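Local coordinates for ORC2 (Aeropyrum pernix, PDB 1W5T), which binds and probably hydrolyses ATP, binds DNA, and takes part in regulating DNA replication, at residues S49-I54 with F182-S187; Q89-A94 with L141-E146. One frame throughout, in Å; residues are numbered along the deposited sequence.

Contact 1 of 2, residues S49-I54 with F182-S187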
ATOM      1  N   SER A  49     -10.660 -20.568  -5.605  1.00 19.80           N
ATOM      2  CA  SER A  49     -10.915 -20.539  -4.164  1.00 18.98           C
ATOM      3  C   SER A  49      -9.764 -19.988  -3.318  1.00 18.67           C
ATOM      4  O   SER A  49      -9.952 -19.731  -2.108  1.00 19.15           O
ATOM      5  CB  SER A  49     -11.275 -21.910  -3.648  1.00 18.29           C
ATOM      6  OG  SER A  49     -10.261 -22.810  -3.999  1.00 19.89           O
ATOM      7  N   ASP A  50      -8.595 -19.792  -3.932  1.00 17.45           N
ATOM      8  CA  ASP A  50      -7.436 -19.313  -3.181  1.00 17.00           C
ATOM      9  C   ASP A  50      -7.583 -17.900  -2.620  1.00 16.52           C
ATOM     10  O   ASP A  50      -8.240 -17.041  -3.205  1.00 16.05           O
ATOM     11  CB  ASP A  50      -6.178 -19.398  -4.030  1.00 17.82           C
ATOM     12  CG  ASP A  50      -5.749 -20.823  -4.253  1.00 19.58           C
ATOM     13  OD1 ASP A  50      -5.994 -21.380  -5.359  1.00 22.95           O
ATOM     14  OD2 ASP A  50      -5.190 -21.474  -3.360  1.00 23.40           O
ATOM     15  N   VAL A  51      -6.970 -17.680  -1.465  1.00 15.55           N
ATOM     16  CA  VAL A  51      -6.933 -16.362  -0.858  1.00 14.23           C
ATOM     17  C   VAL A  51      -5.470 -16.014  -0.730  1.00 14.43           C
ATOM     18  O   VAL A  51      -4.721 -16.723  -0.061  1.00 14.63           O
ATOM     19  CB  VAL A  51      -7.628 -16.360   0.542  1.00 14.48           C
ATOM     20  CG1 VAL A  51      -7.397 -15.044   1.287  1.00 12.90           C
ATOM     21  CG2 VAL A  51      -9.122 -16.674   0.421  1.00 11.44           C
ATOM     22  N   ASN A  52      -5.052 -14.934  -1.384  1.00 14.02           N
ATOM     23  CA  ASN A  52      -3.667 -14.453  -1.259  1.00 13.18           C
ATOM     24  C   ASN A  52      -3.595 -12.984  -0.815  1.00 12.25           C
ATOM     25  O   ASN A  52      -4.563 -12.266  -0.874  1.00 12.89           O
ATOM     26  CB  ASN A  52      -2.904 -14.670  -2.567  1.00 13.61           C
ATOM     27  CG  ASN A  52      -2.877 -16.139  -3.010  1.00 13.35           C
ATOM     28  OD1 ASN A  52      -2.522 -17.022  -2.244  1.00 13.23           O
ATOM     29  ND2 ASN A  52      -3.225 -16.385  -4.270  1.00 13.31           N
ATOM     30  N   MET A  53      -2.448 -12.536  -0.361  1.00 12.29           N
ATOM     31  CA  MET A  53      -2.345 -11.179   0.085  1.00 13.03           C
ATOM     32  C   MET A  53      -1.102 -10.501  -0.459  1.00 12.54           C
ATOM     33  O   MET A  53      -0.045 -11.128  -0.577  1.00 13.67           O
ATOM     34  CB  MET A  53      -2.349 -11.114   1.614  1.00 13.89           C
ATOM     35  CG  MET A  53      -2.159  -9.696   2.171  1.00 15.91           C
ATOM     36  SD  MET A  53      -2.190  -9.544   3.970  1.00 23.31           S
ATOM     37  CE  MET A  53      -3.923  -9.562   4.252  1.00 18.55           C
ATOM     38  N   ILE A  54      -1.240  -9.205  -0.723  1.00 12.15           N
ATOM     39  CA  ILE A  54      -0.153  -8.283  -1.043  1.00 12.13           C
ATOM     40  C   ILE A  54      -0.131  -7.272   0.059  1.00 12.40           C
ATOM     41  O   ILE A  54      -1.182  -6.723   0.391  1.00 13.04           O
ATOM     42  CB  ILE A  54      -0.460  -7.541  -2.372  1.00 12.03           C
ATOM     43  CG1 ILE A  54      -0.462  -8.515  -3.570  1.00 11.01           C
ATOM     44  CG2 ILE A  54       0.519  -6.362  -2.564  1.00 11.57           C
ATOM     45  CD1 ILE A  54      -1.019  -7.930  -4.964  1.00  6.99           C
ATOM     46  N   PHE A 182      -9.822 -14.688  -3.839  1.00 11.79           N
ATOM     47  CA  PHE A 182      -9.573 -13.408  -3.213  1.00 11.44           C
ATOM     48  C   PHE A 182      -8.147 -12.985  -3.299  1.00 10.69           C
ATOM     49  O   PHE A 182      -7.258 -13.787  -3.168  1.00 11.59           O
ATOM     50  CB  PHE A 182      -9.943 -13.468  -1.740  1.00 11.48           C
ATOM     51  CG  PHE A 182     -11.403 -13.560  -1.501  1.00 10.17           C
ATOM     52  CD1 PHE A 182     -11.978 -14.772  -1.237  1.00  8.84           C
ATOM     53  CD2 PHE A 182     -12.203 -12.426  -1.527  1.00  9.08           C
ATOM     54  CE1 PHE A 182     -13.330 -14.872  -0.985  1.00 10.67           C
ATOM     55  CE2 PHE A 182     -13.580 -12.533  -1.315  1.00  8.95           C
ATOM     56  CZ  PHE A 182     -14.131 -13.764  -1.036  1.00  9.76           C
ATOM     57  N   LEU A 183      -7.947 -11.697  -3.516  1.00  9.74           N
ATOM     58  CA  LEU A 183      -6.641 -11.102  -3.438  1.00  9.26           C
ATOM     59  C   LEU A 183      -6.819  -9.963  -2.447  1.00  9.35           C
ATOM     60  O   LEU A 183      -7.513  -8.983  -2.743  1.00  9.17           O
ATOM     61  CB  LEU A 183      -6.247 -10.565  -4.799  1.00  8.36           C
ATOM     62  CG  LEU A 183      -4.773 -10.618  -5.177  1.00 10.06           C
ATOM     63  CD1 LEU A 183      -4.412  -9.600  -6.210  1.00  4.82           C
ATOM     64  CD2 LEU A 183      -3.755 -10.649  -4.043  1.00  6.27           C
ATOM     65  N   LEU A 184      -6.265 -10.114  -1.252  1.00  9.41           N
ATOM     66  CA  LEU A 184      -6.394  -9.052  -0.230  1.00  9.92           C
ATOM     67  C   LEU A 184      -5.213  -8.124  -0.414  1.00 10.85           C
ATOM     68  O   LEU A 184      -4.104  -8.581  -0.716  1.00 11.00           O
ATOM     69  CB  LEU A 184      -6.373  -9.651   1.165  1.00  9.36           C
ATOM     70  CG  LEU A 184      -7.267 -10.906   1.373  1.00 12.85           C
ATOM     71  CD1 LEU A 184      -7.266 -11.442   2.833  1.00 10.63           C
ATOM     72  CD2 LEU A 184      -8.705 -10.616   0.940  1.00 11.15           C
ATOM     73  N   VAL A 185      -5.429  -6.822  -0.298  1.00 11.33           N
ATOM     74  CA  VAL A 185      -4.293  -5.887  -0.363  1.00 11.05           C
ATOM     75  C   VAL A 185      -4.326  -5.029   0.879  1.00 11.09           C
ATOM     76  O   VAL A 185      -5.335  -4.399   1.083  1.00 11.20           O
ATOM     77  CB  VAL A 185      -4.399  -4.990  -1.600  1.00 11.09           C
ATOM     78  CG1 VAL A 185      -3.224  -4.013  -1.672  1.00  9.60           C
ATOM     79  CG2 VAL A 185      -4.496  -5.833  -2.866  1.00  8.70           C
ATOM     80  N   ALA A 186      -3.254  -5.053   1.695  1.00 11.74           N
ATOM     81  CA  ALA A 186      -3.178  -4.346   2.977  1.00 12.20           C
ATOM     82  C   ALA A 186      -1.997  -3.400   2.983  1.00 12.51           C
ATOM     83  O   ALA A 186      -1.072  -3.574   2.244  1.00 12.54           O
ATOM     84  CB  ALA A 186      -3.052  -5.299   4.142  1.00 11.60           C
ATOM     85  N   SER A 187      -2.006  -2.399   3.849  1.00 13.42           N
ATOM     86  CA  SER A 187      -0.923  -1.401   3.765  1.00 14.31           C
ATOM     87  C   SER A 187       0.435  -1.926   4.221  1.00 14.19           C
ATOM     88  O   SER A 187       1.468  -1.492   3.711  1.00 15.35           O
ATOM     89  CB  SER A 187      -1.293  -0.124   4.505  1.00 13.30           C
ATOM     90  OG  SER A 187      -1.568  -0.468   5.831  1.00 14.82           O
TER
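V51 to I54 and F182 to V185 run side by side as two neighbouring inner strands of the parallel sheet in the AAA+ ATPase domain, paired residue for residue from V51–F182 to I54–V185. Five backbone bonds zip them together: F182 N donates to D50 O, N52 N to F182 O, L184 N to N52 O (2.8 Å), I54 N to L184 O and A186 N to I54 O. Between them M53 CA comes within 3.2 Å of L184 O, a CA-H...O contact that fills in the ladder. V51, M53, F182 and L184 share one face. There V51 CG2 sits 3.8 Å from F182 CD1, the two side chains lying abreast, while V51 CG1 reaches over to L184 CD1 at 3.9 Å. M53 runs straight out from the strand and bends only at its last torsion (chi3 -80°), which swings CE across to 3.9 Å from L184 CB.

This is the P-loop NTPase core, and the other face looks toward the helix that follows the P-loop, 65-82. I54 CG1 and L183 CD2 meet there at 4.0 Å, and both residues pack on A69. V185 lies beside I54 and also touches K65, an ATP-binding residue. At the N-terminal end D50 turns its carboxylate away from the strand pair into a salt bridge with R41.

Contact 2 of 2, residues Q89-A94 with L141-E146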
ATOM      1  N   GLN A  89     -13.756  -9.829 -12.593  1.00 15.37           N
ATOM      2  CA  GLN A  89     -12.890  -9.126 -11.656  1.00 15.62           C
ATOM      3  C   GLN A  89     -13.748  -8.160 -10.852  1.00 15.43           C
ATOM      4  O   GLN A  89     -14.625  -7.504 -11.389  1.00 15.02           O
ATOM      5  CB  GLN A  89     -11.790  -8.393 -12.429  1.00 16.57           C
ATOM      6  CG  GLN A  89     -11.266  -9.200 -13.683  1.00 19.45           C
ATOM      7  CD  GLN A  89     -10.389  -8.403 -14.677  1.00 24.82           C
ATOM      8  OE1 GLN A  89      -9.444  -7.711 -14.290  1.00 28.67           O
ATOM      9  NE2 GLN A  89     -10.681  -8.550 -15.961  1.00 25.56           N
ATOM     10  N   ALA A  90     -13.543  -8.087  -9.550  1.00 14.26           N
ATOM     11  CA  ALA A  90     -14.269  -7.072  -8.840  1.00 14.50           C
ATOM     12  C   ALA A  90     -13.256  -6.432  -7.952  1.00 14.37           C
ATOM     13  O   ALA A  90     -12.416  -7.126  -7.393  1.00 14.84           O
ATOM     14  CB  ALA A  90     -15.460  -7.642  -8.029  1.00 13.76           C
ATOM     15  N   TYR A  91     -13.335  -5.114  -7.838  1.00 13.59           N
ATOM     16  CA  TYR A  91     -12.378  -4.356  -7.066  1.00 13.40           C
ATOM     17  C   TYR A  91     -13.108  -3.564  -6.006  1.00 14.28           C
ATOM     18  O   TYR A  91     -14.021  -2.817  -6.284  1.00 14.25           O
ATOM     19  CB  TYR A  91     -11.503  -3.439  -7.948  1.00 12.74           C
ATOM     20  CG  TYR A  91     -10.566  -2.586  -7.130  1.00 10.72           C
ATOM     21  CD1 TYR A  91      -9.346  -3.099  -6.629  1.00  8.92           C
ATOM     22  CD2 TYR A  91     -10.918  -1.303  -6.816  1.00  7.62           C
ATOM     23  CE1 TYR A  91      -8.494  -2.291  -5.833  1.00  9.61           C
ATOM     24  CE2 TYR A  91     -10.140  -0.516  -6.004  1.00  9.92           C
ATOM     25  CZ  TYR A  91      -8.928  -0.980  -5.530  1.00 11.05           C
ATOM     26  OH  TYR A  91      -8.200  -0.118  -4.772  1.00  9.15           O
ATOM     27  N   VAL A  92     -12.714  -3.757  -4.768  1.00 15.20           N
ATOM     28  CA  VAL A  92     -13.294  -3.001  -3.687  1.00 16.71           C
ATOM     29  C   VAL A  92     -12.224  -2.412  -2.809  1.00 17.64           C
ATOM     30  O   VAL A  92     -11.376  -3.133  -2.292  1.00 15.90           O
ATOM     31  CB  VAL A  92     -14.183  -3.911  -2.787  1.00 17.35           C
ATOM     32  CG1 VAL A  92     -14.950  -3.071  -1.782  1.00 15.14           C
ATOM     33  CG2 VAL A  92     -15.126  -4.779  -3.679  1.00 17.04           C
ATOM     34  N   ASN A  93     -12.286  -1.093  -2.659  1.00 19.46           N
ATOM     35  CA  ASN A  93     -11.497  -0.386  -1.681  1.00 21.73           C
ATOM     36  C   ASN A  93     -12.285  -0.290  -0.357  1.00 23.83           C
ATOM     37  O   ASN A  93     -13.290   0.422  -0.277  1.00 23.77           O
ATOM     38  CB  ASN A  93     -11.174   1.014  -2.173  1.00 21.13           C
ATOM     39  CG  ASN A  93     -10.159   1.702  -1.287  1.00 22.17           C
ATOM     40  OD1 ASN A  93     -10.156   1.494  -0.062  1.00 21.39           O
ATOM     41  ND2 ASN A  93      -9.251   2.476  -1.897  1.00 21.32           N
ATOM     42  N   ALA A  94     -11.804  -0.982   0.671  1.00 25.99           N
ATOM     43  CA  ALA A  94     -12.573  -1.182   1.890  1.00 28.91           C
ATOM     44  C   ALA A  94     -12.625   0.029   2.824  1.00 31.39           C
ATOM     45  O   ALA A  94     -13.384   0.030   3.791  1.00 31.53           O
ATOM     46  CB  ALA A  94     -12.073  -2.395   2.623  1.00 28.84           C
ATOM     47  N   LEU A 141     -12.893 -13.302  -9.283  1.00 11.48           N
ATOM     48  CA  LEU A 141     -11.723 -13.014  -8.489  1.00 11.53           C
ATOM     49  C   LEU A 141     -11.890 -11.591  -7.903  1.00 12.17           C
ATOM     50  O   LEU A 141     -12.031 -10.596  -8.632  1.00 11.36           O
ATOM     51  CB  LEU A 141     -10.476 -13.211  -9.328  1.00 11.21           C
ATOM     52  CG  LEU A 141      -9.068 -13.040  -8.781  1.00 13.89           C
ATOM     53  CD1 LEU A 141      -8.968 -13.464  -7.326  1.00 14.72           C
ATOM     54  CD2 LEU A 141      -8.133 -13.831  -9.621  1.00 13.85           C
ATOM     55  N   VAL A 142     -11.960 -11.551  -6.569  1.00 11.47           N
ATOM     56  CA  VAL A 142     -12.251 -10.344  -5.834  1.00 11.43           C
ATOM     57  C   VAL A 142     -10.975  -9.717  -5.230  1.00 10.89           C
ATOM     58  O   VAL A 142     -10.276 -10.361  -4.448  1.00 11.32           O
ATOM     59  CB  VAL A 142     -13.282 -10.632  -4.685  1.00 11.52           C
ATOM     60  CG1 VAL A 142     -13.694  -9.303  -3.982  1.00 11.95           C
ATOM     61  CG2 VAL A 142     -14.524 -11.371  -5.218  1.00 12.15           C
ATOM     62  N   ILE A 143     -10.661  -8.484  -5.599  1.00 10.08           N
ATOM     63  CA  ILE A 143      -9.616  -7.739  -4.872  1.00  9.71           C
ATOM     64  C   ILE A 143     -10.277  -6.954  -3.732  1.00 10.60           C
ATOM     65  O   ILE A 143     -11.159  -6.136  -3.994  1.00  9.99           O
ATOM     66  CB  ILE A 143      -8.859  -6.716  -5.778  1.00  9.78           C
ATOM     67  CG1 ILE A 143      -8.298  -7.384  -7.048  1.00  8.54           C
ATOM     68  CG2 ILE A 143      -7.768  -5.952  -4.956  1.00  6.51           C
ATOM     69  CD1 ILE A 143      -7.770  -6.416  -8.097  1.00  8.40           C
ATOM     70  N   LEU A 144      -9.841  -7.194  -2.489  1.00 10.97           N
ATOM     71  CA  LEU A 144     -10.238  -6.340  -1.372  1.00 11.76           C
ATOM     72  C   LEU A 144      -9.035  -5.539  -0.943  1.00 11.95           C
ATOM     73  O   LEU A 144      -8.212  -6.028  -0.174  1.00 12.35           O
ATOM     74  CB  LEU A 144     -10.778  -7.120  -0.163  1.00 11.77           C
ATOM     75  CG  LEU A 144     -11.955  -8.085  -0.347  1.00 12.09           C
ATOM     76  CD1 LEU A 144     -12.179  -8.971   0.876  1.00 11.01           C
ATOM     77  CD2 LEU A 144     -13.208  -7.291  -0.714  1.00 14.76           C
ATOM     78  N   ASP A 145      -8.980  -4.301  -1.441  1.00 12.26           N
ATOM     79  CA  ASP A 145      -7.967  -3.294  -1.133  1.00 13.32           C
ATOM     80  C   ASP A 145      -8.163  -2.595   0.211  1.00 14.18           C
ATOM     81  O   ASP A 145      -9.278  -2.496   0.724  1.00 14.60           O
ATOM     82  CB  ASP A 145      -7.949  -2.231  -2.230  1.00 12.99           C
ATOM     83  CG  ASP A 145      -6.559  -1.709  -2.531  1.00 14.17           C
ATOM     84  OD1 ASP A 145      -5.605  -1.884  -1.717  1.00 15.18           O
ATOM     85  OD2 ASP A 145      -6.316  -1.097  -3.585  1.00 13.00           O
ATOM     86  N   GLU A 146      -7.061  -2.086   0.761  1.00 14.80           N
ATOM     87  CA  GLU A 146      -7.073  -1.466   2.080  1.00 15.58           C
ATOM     88  C   GLU A 146      -7.741  -2.426   3.049  1.00 15.69           C
ATOM     89  O   GLU A 146      -8.581  -2.005   3.847  1.00 14.85           O
ATOM     90  CB  GLU A 146      -7.818  -0.112   2.093  1.00 15.61           C
ATOM     91  CG  GLU A 146      -7.314   0.962   1.128  1.00 17.75           C
ATOM     92  CD  GLU A 146      -5.948   1.542   1.490  1.00 22.02           C
ATOM     93  OE1 GLU A 146      -5.405   2.344   0.711  1.00 25.98           O
ATOM     94  OE2 GLU A 146      -5.398   1.213   2.543  1.00 26.01           O
TER
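Y91 and D145 are brought together by their first torsions: chi1 of 176° swings the Y91 ring away from its own backbone N, and an unstaggered chi1 of -144° turns the D145 carboxylate to meet it. The ring plane stands 80° from the carboxylate plane, and OD2 sits at the ring edge, in its plane. Y91 OH donates to D145 OD2 at a modelled 2.4 Å, a length short enough to be doubtful in detail. On the way the ring crosses I143 obliquely, with Y91 CD1 3.7 Å from I143 CG2. K70 adds a cation-pi contact to the same ring.

The backbones carrying these groups, strands 89-93 and 141-145, form parallel bridges from Q89–L141 to N93–D145. I143 N bonds A90 O, V92 N bonds I143 O, and D145 N bonds V92 O at 2.8 Å; A94 N continues the ladder to D145 O. V92 and L144 share the face opposite Y91, with V92 CB 4.1 Å from L144 CD2.

Four hydrophobic residues followed by D145 and E146 match a Walker B motif. Just past the strand, E146 N bonds D145 OD1 at 2.9 Å on its anti side, and T66 OG1 is hydrogen-bonded to OD2, so both carboxylate oxygens are held. The D145 side chain lies about 4 Å (nearest atoms) from the magnesium ion, too far to be read as a direct ligand; Y91, if its close approach is real, probably helps fix the rotation of that carboxylate.

How the contacts relate
From the N terminus, the chain lays down strand 51-56, passes through the P-loop and helix 65-82, and enters strand 87-93. Helices 100-111 and 122-136 follow before strand 139-145 returns beside 87-93, so contact 2 closes the inner loop. After a further run of short helices the chain reaches strand 180-186, which slots in next to 51-56; contact 1 thus closes a larger loop with contact 2 nested inside it. Strands 139-145 and 180-186 are themselves neighbours, probably hydrogen-bonded from L183 N to V142 O and from V185 N to L144 O. With that pairing between them, the two contacts account for four adjacent strands of the five, from the edge strand 87-93 inward.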